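PDB 3UMO: ATP-dependent 6-phosphofructokinase isozyme 2 from Escherichia coli, which catalyses the ATP-dependent phosphorylation of fructose 6-phosphate to fructose 1,6-bisphosphate, the first committing step of glycolysis. Local coordinates for residues R220-L225 / E273-F278; G229-D234 / C238-P243. All blocks are in the same frame, centred on the assembly; numbering follows the deposited sequence.

Contact 1 of 2, residues R220-L225 / E273-F278; sequences RVVVSL and EEMVRF. With ATP (adenosine-5'-triphosphate), chain E.
M275 reaches out from helix 272-286 to the strand residues R220 and V222. CB and CG carry the side chain off the helix without touching 220-225; CG lies anti to the backbone N (chi1 -174°), which extends the chain toward R220. The last torsion bends (chi3 69°) and swings the methyl toward V222, where M275 CE rests 3.8 Å from V222 CG2 and 4.1 Å from R220 CD. An unbranched, flexible thioether suits the place because its bent end can lay a methyl against both V222 and the apolar shaft of R220. V222 CG2 also meets V276 CG2 at 4.0 Å, the two valines passing each other in opposite directions, so one methyl of the strand is shared by two helix residues. Valine suits both strand and interface, its short branches letting the helix come close. R220 gives only its aliphatic shaft; NH1 goes on to a salt bridge with E182. Farther along, S224 OG lies 2.8 Å from ATP O2A and 3.1 Å from ATP O3A, and also hydrogen-bonds with K185 NZ. With no hydrogen bond between strand and helix, the contact rests on burial of apolar surface, while the polar ends of R220 and S224 find their partners beyond it, in E182, K185 and the ATP phosphates.

Contact 2 of 2, residues G229-D234 / C238-P243; sequences GALGVD and CIQVVP. With ATP (adenosine-5'-triphosphate), chain E.
I239 O is gripped twice from the facing strand: G232 N donates a hydrogen bond of 2.8 Å, and L231 CA adds a CA-H...O contact at 3.3 Å. V241 O is treated likewise, by A230 N at 2.9 Å and by the alpha carbon of G229. Return bonds from I239 N to G232 O and from V241 N to A230 O complete two hydrogen-bonded pairs, A230 with V241 and G232 with I239. Between them L231 and Q240 form a non-hydrogen-bonded pair, their side chains crossing at about a right angle with L231 CD1 4.1 Å from Q240 CB. C238 SG lies 4.1 Å from V233 CG2, a small apolar partner at the strand end. G229 must lack a side chain, since a CB would run into V241 O; its own O accepts a 2.7 Å hydrogen bond from ATP O3'. P243 CD packs 3.5 Å from G229 N, and with an alanine here, loss of the ring would probably open a gap against G229 and leave the chain freer to turn next to the nucleotide. This is an antiparallel beta hairpin whose open end helps form the ATP site of a ribokinase-family kinase.

Strand 221-224 comes first along the chain, joined by backbone bonds to strand 183-184 at the edge of the central parallel sheet. The chain then turns into 230-233 and, after a four-residue turn, back into 238-241, so contact 2 closes a short local loop. Helix 254-267 follows before helix 272-286 returns to strand 221-224, and contact 1 closes a longer loop that holds contact 2 within it. The two meet through the shared sheet, where V223 N lies 2.8 Å from L231 O in a probable hydrogen bond, and through V276 on I239 and V241. Helix 272-286 packs against the three-stranded sheet, V276 lying over residues of each strand, and both contacts reach the same ATP.

Contact 1 of 2, residues R220-L225 / E273-F278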
ATOM      1  N   ARG A 220      38.439 -13.652  -6.625  1.00 24.15           N
ATOM      2  CA  ARG A 220      37.285 -13.716  -7.503  1.00 25.82           C
ATOM      3  C   ARG A 220      36.190 -12.799  -6.984  1.00 21.83           C
ATOM      4  O   ARG A 220      35.909 -12.771  -5.785  1.00 28.06           O
ATOM      5  CB  ARG A 220      36.754 -15.146  -7.565  1.00 26.52           C
ATOM      6  CG  ARG A 220      37.815 -16.198  -7.862  1.00 29.43           C
ATOM      7  CD  ARG A 220      37.253 -17.599  -7.649  1.00 35.88           C
ATOM      8  NE  ARG A 220      38.298 -18.616  -7.726  1.00 37.42           N
ATOM      9  CZ  ARG A 220      39.122 -18.918  -6.727  1.00 44.49           C
ATOM     10  NH1 ARG A 220      39.033 -18.278  -5.567  1.00 34.00           N
ATOM     11  NH2 ARG A 220      40.043 -19.858  -6.890  1.00 47.28           N
ATOM     12  N   VAL A 221      35.580 -12.050  -7.893  1.00 20.89           N
ATOM     13  CA  VAL A 221      34.449 -11.203  -7.554  1.00 17.59           C
ATOM     14  C   VAL A 221      33.293 -11.612  -8.446  1.00 20.23           C
ATOM     15  O   VAL A 221      33.405 -11.598  -9.675  1.00 21.92           O
ATOM     16  CB  VAL A 221      34.761  -9.708  -7.771  1.00 23.42           C
ATOM     17  CG1 VAL A 221      33.498  -8.863  -7.572  1.00 24.29           C
ATOM     18  CG2 VAL A 221      35.863  -9.256  -6.827  1.00 23.13           C
ATOM     19  N   VAL A 222      32.191 -12.012  -7.836  1.00 18.22           N
ATOM     20  CA  VAL A 222      31.001 -12.289  -8.615  1.00 16.56           C
ATOM     21  C   VAL A 222      29.948 -11.263  -8.238  1.00 17.48           C
ATOM     22  O   VAL A 222      29.427 -11.285  -7.125  1.00 23.42           O
ATOM     23  CB  VAL A 222      30.484 -13.723  -8.379  1.00 17.36           C
ATOM     24  CG1 VAL A 222      29.183 -13.962  -9.152  1.00 19.36           C
ATOM     25  CG2 VAL A 222      31.545 -14.728  -8.805  1.00 24.72           C
ATOM     26  N   VAL A 223      29.660 -10.348  -9.156  1.00 17.49           N
ATOM     27  CA  VAL A 223      28.619  -9.366  -8.914  1.00 18.86           C
ATOM     28  C   VAL A 223      27.291  -9.959  -9.361  1.00 18.78           C
ATOM     29  O   VAL A 223      27.075 -10.208 -10.547  1.00 17.76           O
ATOM     30  CB  VAL A 223      28.858  -8.065  -9.683  1.00 19.25           C
ATOM     31  CG1 VAL A 223      27.849  -7.009  -9.233  1.00 17.10           C
ATOM     32  CG2 VAL A 223      30.281  -7.571  -9.462  1.00 23.86           C
ATOM     33  N   SER A 224      26.394 -10.193  -8.414  1.00 14.82           N
ATOM     34  CA  SER A 224      25.103 -10.759  -8.788  1.00 18.36           C
ATOM     35  C   SER A 224      24.142  -9.631  -9.187  1.00 19.47           C
ATOM     36  O   SER A 224      24.135  -8.549  -8.587  1.00 16.29           O
ATOM     37  CB  SER A 224      24.550 -11.666  -7.687  1.00 17.19           C
ATOM     38  OG  SER A 224      24.235 -10.960  -6.490  1.00 17.98           O
ATOM     39  N   LEU A 225      23.358  -9.889 -10.227  1.00 14.75           N
ATOM     40  CA  LEU A 225      22.608  -8.854 -10.924  1.00 12.23           C
ATOM     41  C   LEU A 225      21.108  -9.150 -10.956  1.00 12.16           C
ATOM     42  O   LEU A 225      20.412  -8.746 -11.894  1.00 14.98           O
ATOM     43  CB  LEU A 225      23.126  -8.760 -12.356  1.00 15.22           C
ATOM     44  CG  LEU A 225      24.633  -8.541 -12.515  1.00 23.42           C
ATOM     45  CD1 LEU A 225      25.043  -8.603 -13.985  1.00 17.54           C
ATOM     46  CD2 LEU A 225      25.046  -7.221 -11.901  1.00 23.59           C
ATOM     47  N   GLU A 273      33.872 -20.006 -14.957  1.00 27.63           N
ATOM     48  CA  GLU A 273      32.646 -20.180 -15.728  1.00 27.75           C
ATOM     49  C   GLU A 273      31.694 -21.183 -15.086  1.00 23.39           C
ATOM     50  O   GLU A 273      30.503 -20.909 -14.922  1.00 27.16           O
ATOM     51  CB  GLU A 273      32.968 -20.607 -17.160  1.00 37.65           C
ATOM     52  CG  GLU A 273      31.743 -21.011 -17.954  1.00 42.19           C
ATOM     53  CD  GLU A 273      31.937 -20.836 -19.444  1.00 52.05           C
ATOM     54  OE1 GLU A 273      32.216 -21.842 -20.132  1.00 49.72           O
ATOM     55  OE2 GLU A 273      31.807 -19.690 -19.925  1.00 47.80           O
ATOM     56  N   GLU A 274      32.228 -22.339 -14.711  1.00 22.09           N
ATOM     57  CA  GLU A 274      31.420 -23.393 -14.115  1.00 24.57           C
ATOM     58  C   GLU A 274      30.846 -22.914 -12.786  1.00 24.53           C
ATOM     59  O   GLU A 274      29.682 -23.168 -12.466  1.00 22.45           O
ATOM     60  CB  GLU A 274      32.270 -24.650 -13.916  1.00 30.90           C
ATOM     61  CG  GLU A 274      31.486 -25.873 -13.490  1.00 47.43           C
ATOM     62  CD  GLU A 274      32.226 -27.167 -13.781  1.00 58.90           C
ATOM     63  OE1 GLU A 274      33.008 -27.200 -14.758  1.00 62.62           O
ATOM     64  OE2 GLU A 274      32.025 -28.147 -13.033  1.00 58.86           O
ATOM     65  N   MET A 275      31.672 -22.196 -12.027  1.00 22.11           N
ATOM     66  CA  MET A 275      31.249 -21.645 -10.746  1.00 21.21           C
ATOM     67  C   MET A 275      30.094 -20.648 -10.895  1.00 22.34           C
ATOM     68  O   MET A 275      29.095 -20.743 -10.183  1.00 22.26           O
ATOM     69  CB  MET A 275      32.435 -20.974 -10.051  1.00 24.75           C
ATOM     70  CG  MET A 275      32.128 -20.488  -8.654  1.00 25.52           C
ATOM     71  SD  MET A 275      33.493 -19.528  -7.989  1.00 30.05           S
ATOM     72  CE  MET A 275      33.403 -18.069  -9.013  1.00 41.77           C
ATOM     73  N   VAL A 276      30.231 -19.692 -11.809  1.00 21.11           N
ATOM     74  CA  VAL A 276      29.198 -18.668 -11.989  1.00 20.16           C
ATOM     75  C   VAL A 276      27.927 -19.269 -12.585  1.00 21.44           C
ATOM     76  O   VAL A 276      26.811 -18.924 -12.180  1.00 18.95           O
ATOM     77  CB  VAL A 276      29.706 -17.470 -12.839  1.00 21.19           C
ATOM     78  CG1 VAL A 276      28.585 -16.479 -13.116  1.00 20.41           C
ATOM     79  CG2 VAL A 276      30.868 -16.766 -12.126  1.00 23.35           C
ATOM     80  N   ARG A 277      28.092 -20.188 -13.530  1.00 19.19           N
ATOM     81  CA  ARG A 277      26.938 -20.858 -14.114  1.00 21.86           C
ATOM     82  C   ARG A 277      26.120 -21.593 -13.057  1.00 24.89           C
ATOM     83  O   ARG A 277      24.902 -21.478 -13.029  1.00 23.68           O
ATOM     84  CB  ARG A 277      27.360 -21.849 -15.194  1.00 24.45           C
ATOM     85  CG  ARG A 277      27.781 -21.216 -16.491  1.00 22.36           C
ATOM     86  CD  ARG A 277      27.906 -22.295 -17.569  1.00 23.65           C
ATOM     87  NE  ARG A 277      28.658 -21.864 -18.746  1.00 43.94           N
ATOM     88  CZ  ARG A 277      28.252 -20.937 -19.608  1.00 62.69           C
ATOM     89  NH1 ARG A 277      27.093 -20.311 -19.433  1.00 68.78           N
ATOM     90  NH2 ARG A 277      29.012 -20.627 -20.649  1.00 67.96           N
ATOM     91  N   PHE A 278      26.794 -22.354 -12.200  1.00 19.77           N
ATOM     92  CA  PHE A 278      26.107 -23.114 -11.167  1.00 23.52           C
ATOM     93  C   PHE A 278      25.488 -22.157 -10.153  1.00 16.67           C
ATOM     94  O   PHE A 278      24.387 -22.393  -9.653  1.00 18.05           O
ATOM     95  CB  PHE A 278      27.075 -24.077 -10.478  1.00 24.50           C
ATOM     96  CG  PHE A 278      26.398 -25.170  -9.704  1.00 21.84           C
ATOM     97  CD1 PHE A 278      25.492 -26.013 -10.326  1.00 26.30           C
ATOM     98  CD2 PHE A 278      26.686 -25.375  -8.361  1.00 21.16           C
ATOM     99  CE1 PHE A 278      24.867 -27.031  -9.620  1.00 26.97           C
ATOM    100  CE2 PHE A 278      26.058 -26.396  -7.647  1.00 20.99           C
ATOM    101  CZ  PHE A 278      25.151 -27.221  -8.278  1.00 26.66           C
TER
HETATM  102  PG  ATP E 313      19.462 -11.697  -1.692  1.00 17.63           P
HETATM  103  O1G ATP E 313      20.539 -11.698  -0.666  1.00 16.36           O
HETATM  104  O2G ATP E 313      18.679 -12.983  -1.438  1.00 15.88           O
HETATM  105  O3G ATP E 313      18.575 -10.502  -1.621  1.00 19.75           O
HETATM  106  PB  ATP E 313      21.162 -10.871  -3.678  1.00 18.74           P
HETATM  107  O1B ATP E 313      20.600  -9.420  -3.792  1.00 16.74           O
HETATM  108  O2B ATP E 313      22.486 -10.972  -2.892  1.00 17.93           O
HETATM  109  O3B ATP E 313      20.071 -11.887  -3.112  1.00 15.99           O
HETATM  110  PA  ATP E 313      20.711 -11.419  -6.468  1.00 17.07           P
HETATM  111  O1A ATP E 313      19.445 -10.623  -6.342  1.00 16.55           O
HETATM  112  O2A ATP E 313      21.619 -10.942  -7.603  1.00 17.17           O
HETATM  113  O3A ATP E 313      21.500 -11.420  -5.131  1.00 14.62           O
HETATM  114  O5' ATP E 313      20.289 -12.959  -6.664  1.00 18.61           O
HETATM  115  C5' ATP E 313      21.261 -13.895  -6.980  1.00 20.38           C
HETATM  116  C4' ATP E 313      21.013 -14.752  -8.139  1.00 17.33           C
HETATM  117  O4' ATP E 313      19.658 -15.243  -8.050  1.00 15.49           O
HETATM  118  C3' ATP E 313      21.026 -14.005  -9.407  1.00 19.31           C
HETATM  119  O3' ATP E 313      22.303 -13.863  -9.903  1.00 17.19           O
HETATM  120  C2' ATP E 313      20.152 -14.818 -10.271  1.00 20.59           C
HETATM  121  O2' ATP E 313      20.803 -15.956 -10.664  1.00 19.73           O
HETATM  122  C1' ATP E 313      19.075 -15.206  -9.332  1.00 15.43           C
HETATM  123  N9  ATP E 313      17.969 -14.251  -9.356  1.00 16.36           N
HETATM  124  C8  ATP E 313      17.760 -13.253  -8.478  1.00 19.83           C
HETATM  125  N7  ATP E 313      16.631 -12.603  -8.857  1.00 17.30           N
HETATM  126  C5  ATP E 313      16.134 -13.189  -9.966  1.00 18.10           C
HETATM  127  C6  ATP E 313      15.014 -12.952 -10.769  1.00 21.70           C
HETATM  128  N6  ATP E 313      14.062 -11.831 -10.466  1.00 19.59           N
HETATM  129  N1  ATP E 313      14.807 -13.749 -11.832  1.00 16.90           N
HETATM  130  C2  ATP E 313      15.648 -14.756 -12.124  1.00 17.83           C
HETATM  131  N3  ATP E 313      16.722 -15.005 -11.370  1.00 17.78           N
HETATM  132  C4  ATP E 313      16.987 -14.247 -10.292  1.00 17.97           C

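Contact 2 of 2, residues G229-D234 / C238-P243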
ATOM      1  N   GLY A 229      21.310 -12.116 -13.876  1.00 15.45           N
ATOM      2  CA  GLY A 229      22.288 -13.155 -13.617  1.00 14.96           C
ATOM      3  C   GLY A 229      23.479 -12.666 -12.819  1.00 17.45           C
ATOM      4  O   GLY A 229      23.334 -12.137 -11.721  1.00 16.50           O
ATOM      5  N   ALA A 230      24.674 -12.849 -13.365  1.00 16.22           N
ATOM      6  CA  ALA A 230      25.860 -12.438 -12.630  1.00 16.57           C
ATOM      7  C   ALA A 230      27.044 -12.165 -13.536  1.00 18.17           C
ATOM      8  O   ALA A 230      27.143 -12.690 -14.652  1.00 20.25           O
ATOM      9  CB  ALA A 230      26.221 -13.476 -11.567  1.00 16.64           C
ATOM     10  N   LEU A 231      27.948 -11.332 -13.037  1.00 17.59           N
ATOM     11  CA  LEU A 231      29.210 -11.086 -13.722  1.00 19.96           C
ATOM     12  C   LEU A 231      30.340 -11.586 -12.829  1.00 20.96           C
ATOM     13  O   LEU A 231      30.494 -11.132 -11.691  1.00 26.00           O
ATOM     14  CB  LEU A 231      29.381  -9.598 -14.011  1.00 23.70           C
ATOM     15  CG  LEU A 231      30.617  -9.241 -14.840  1.00 29.61           C
ATOM     16  CD1 LEU A 231      30.201  -8.821 -16.238  1.00 43.92           C
ATOM     17  CD2 LEU A 231      31.420  -8.154 -14.162  1.00 31.82           C
ATOM     18  N   GLY A 232      31.124 -12.529 -13.344  1.00 19.99           N
ATOM     19  CA  GLY A 232      32.223 -13.104 -12.592  1.00 22.22           C
ATOM     20  C   GLY A 232      33.551 -12.613 -13.130  1.00 24.20           C
ATOM     21  O   GLY A 232      33.781 -12.618 -14.341  1.00 23.28           O
ATOM     22  N   VAL A 233      34.423 -12.176 -12.226  1.00 24.56           N
ATOM     23  CA  VAL A 233      35.717 -11.629 -12.618  1.00 32.30           C
ATOM     24  C   VAL A 233      36.869 -12.344 -11.908  1.00 29.66           C
ATOM     25  O   VAL A 233      36.787 -12.627 -10.708  1.00 25.06           O
ATOM     26  CB  VAL A 233      35.773 -10.102 -12.360  1.00 37.84           C
ATOM     27  CG1 VAL A 233      37.177  -9.564 -12.540  1.00 47.72           C
ATOM     28  CG2 VAL A 233      34.809  -9.377 -13.287  1.00 42.55           C
ATOM     29  N   ASP A 234      37.915 -12.643 -12.682  1.00 27.30           N
ATOM     30  CA  ASP A 234      39.142 -13.280 -12.225  1.00 36.45           C
ATOM     31  C   ASP A 234      40.297 -12.360 -12.569  1.00 32.38           C
ATOM     32  O   ASP A 234      40.097 -11.284 -13.128  1.00 31.82           O
ATOM     33  CB  ASP A 234      39.377 -14.570 -13.010  1.00 43.17           C
ATOM     34  CG  ASP A 234      39.197 -15.802 -12.173  1.00 51.77           C
ATOM     35  OD1 ASP A 234      39.154 -15.678 -10.931  1.00 65.80           O
ATOM     36  OD2 ASP A 234      39.109 -16.898 -12.764  1.00 46.19           O
ATOM     37  N   CYS A 238      36.604 -12.805 -17.415  1.00 28.05           N
ATOM     38  CA  CYS A 238      35.420 -12.015 -17.122  1.00 29.12           C
ATOM     39  C   CYS A 238      34.269 -12.639 -17.877  1.00 29.96           C
ATOM     40  O   CYS A 238      34.323 -12.772 -19.099  1.00 36.14           O
ATOM     41  CB  CYS A 238      35.600 -10.586 -17.603  1.00 36.49           C
ATOM     42  SG  CYS A 238      34.137  -9.561 -17.351  1.00 43.73           S
ATOM     43  N   ILE A 239      33.229 -13.033 -17.161  1.00 25.83           N
ATOM     44  CA  ILE A 239      32.101 -13.658 -17.823  1.00 30.15           C
ATOM     45  C   ILE A 239      30.793 -13.156 -17.247  1.00 36.14           C
ATOM     46  O   ILE A 239      30.702 -12.857 -16.050  1.00 27.02           O
ATOM     47  CB  ILE A 239      32.137 -15.183 -17.679  1.00 28.33           C
ATOM     48  CG1 ILE A 239      32.270 -15.572 -16.208  1.00 29.72           C
ATOM     49  CG2 ILE A 239      33.276 -15.791 -18.502  1.00 39.44           C
ATOM     50  CD1 ILE A 239      31.564 -16.850 -15.871  1.00 41.41           C
ATOM     51  N   GLN A 240      29.783 -13.051 -18.104  1.00 28.83           N
ATOM     52  CA  GLN A 240      28.443 -12.791 -17.621  1.00 20.13           C
ATOM     53  C   GLN A 240      27.582 -13.998 -17.934  1.00 19.73           C
ATOM     54  O   GLN A 240      27.660 -14.577 -19.025  1.00 21.96           O
ATOM     55  CB  GLN A 240      27.822 -11.517 -18.218  1.00 35.54           C
ATOM     56  CG  GLN A 240      26.418 -11.246 -17.642  1.00 48.39           C
ATOM     57  CD  GLN A 240      25.866  -9.856 -17.932  1.00 51.34           C
ATOM     58  OE1 GLN A 240      26.545  -9.006 -18.514  1.00 51.74           O
ATOM     59  NE2 GLN A 240      24.615  -9.620 -17.515  1.00 32.50           N
ATOM     60  N   VAL A 241      26.773 -14.384 -16.963  1.00 18.50           N
ATOM     61  CA  VAL A 241      25.852 -15.490 -17.150  1.00 17.27           C
ATOM     62  C   VAL A 241      24.451 -14.991 -16.846  1.00 17.74           C
ATOM     63  O   VAL A 241      24.209 -14.435 -15.775  1.00 22.29           O
ATOM     64  CB  VAL A 241      26.204 -16.660 -16.225  1.00 17.58           C
ATOM     65  CG1 VAL A 241      25.125 -17.751 -16.312  1.00 22.27           C
ATOM     66  CG2 VAL A 241      27.564 -17.224 -16.594  1.00 20.31           C
ATOM     67  N   VAL A 242      23.538 -15.179 -17.797  1.00 16.64           N
ATOM     68  CA  VAL A 242      22.155 -14.730 -17.648  1.00 19.78           C
ATOM     69  C   VAL A 242      21.244 -15.949 -17.499  1.00 16.06           C
ATOM     70  O   VAL A 242      21.397 -16.927 -18.231  1.00 22.26           O
ATOM     71  CB  VAL A 242      21.738 -13.904 -18.878  1.00 23.46           C
ATOM     72  CG1 VAL A 242      20.395 -13.199 -18.661  1.00 20.75           C
ATOM     73  CG2 VAL A 242      22.827 -12.887 -19.191  1.00 25.69           C
ATOM     74  N   PRO A 243      20.299 -15.900 -16.543  1.00 18.96           N
ATOM     75  CA  PRO A 243      19.378 -17.025 -16.359  1.00 18.24           C
ATOM     76  C   PRO A 243      18.444 -17.163 -17.550  1.00 18.08           C
ATOM     77  O   PRO A 243      18.257 -16.208 -18.313  1.00 18.26           O
ATOM     78  CB  PRO A 243      18.537 -16.610 -15.140  1.00 22.68           C
ATOM     79  CG  PRO A 243      19.142 -15.363 -14.603  1.00 22.38           C
ATOM     80  CD  PRO A 243      19.972 -14.759 -15.677  1.00 21.19           C
TER
HETATM   81  PG  ATP E 313      19.462 -11.697  -1.692  1.00 17.63           P
HETATM   82  O1G ATP E 313      20.539 -11.698  -0.666  1.00 16.36           O
HETATM   83  O2G ATP E 313      18.679 -12.983  -1.438  1.00 15.88           O
HETATM   84  O3G ATP E 313      18.575 -10.502  -1.621  1.00 19.75           O
HETATM   85  PB  ATP E 313      21.162 -10.871  -3.678  1.00 18.74           P
HETATM   86  O1B ATP E 313      20.600  -9.420  -3.792  1.00 16.74           O
HETATM   87  O2B ATP E 313      22.486 -10.972  -2.892  1.00 17.93           O
HETATM   88  O3B ATP E 313      20.071 -11.887  -3.112  1.00 15.99           O
HETATM   89  PA  ATP E 313      20.711 -11.419  -6.468  1.00 17.07           P
HETATM   90  O1A ATP E 313      19.445 -10.623  -6.342  1.00 16.55           O
HETATM   91  O2A ATP E 313      21.619 -10.942  -7.603  1.00 17.17           O
HETATM   92  O3A ATP E 313      21.500 -11.420  -5.131  1.00 14.62           O
HETATM   93  O5' ATP E 313      20.289 -12.959  -6.664  1.00 18.61           O
HETATM   94  C5' ATP E 313      21.261 -13.895  -6.980  1.00 20.38           C
HETATM   95  C4' ATP E 313      21.013 -14.752  -8.139  1.00 17.33           C
HETATM   96  O4' ATP E 313      19.658 -15.243  -8.050  1.00 15.49           O
HETATM   97  C3' ATP E 313      21.026 -14.005  -9.407  1.00 19.31           C
HETATM   98  O3' ATP E 313      22.303 -13.863  -9.903  1.00 17.19           O
HETATM   99  C2' ATP E 313      20.152 -14.818 -10.271  1.00 20.59           C
HETATM  100  O2' ATP E 313      20.803 -15.956 -10.664  1.00 19.73           O
HETATM  101  C1' ATP E 313      19.075 -15.206  -9.332  1.00 15.43           C
HETATM  102  N9  ATP E 313      17.969 -14.251  -9.356  1.00 16.36           N
HETATM  103  C8  ATP E 313      17.760 -13.253  -8.478  1.00 19.83           C
HETATM  104  N7  ATP E 313      16.631 -12.603  -8.857  1.00 17.30           N
HETATM  105  C5  ATP E 313      16.134 -13.189  -9.966  1.00 18.10           C
HETATM  106  C6  ATP E 313      15.014 -12.952 -10.769  1.00 21.70           C
HETATM  107  N6  ATP E 313      14.062 -11.831 -10.466  1.00 19.59           N
HETATM  108  N1  ATP E 313      14.807 -13.749 -11.832  1.00 16.90           N
HETATM  109  C2  ATP E 313      15.648 -14.756 -12.124  1.00 17.83           C
HETATM  110  N3  ATP E 313      16.722 -15.005 -11.370  1.00 17.78           N
HETATM  111  C4  ATP E 313      16.987 -14.247 -10.292  1.00 17.97           C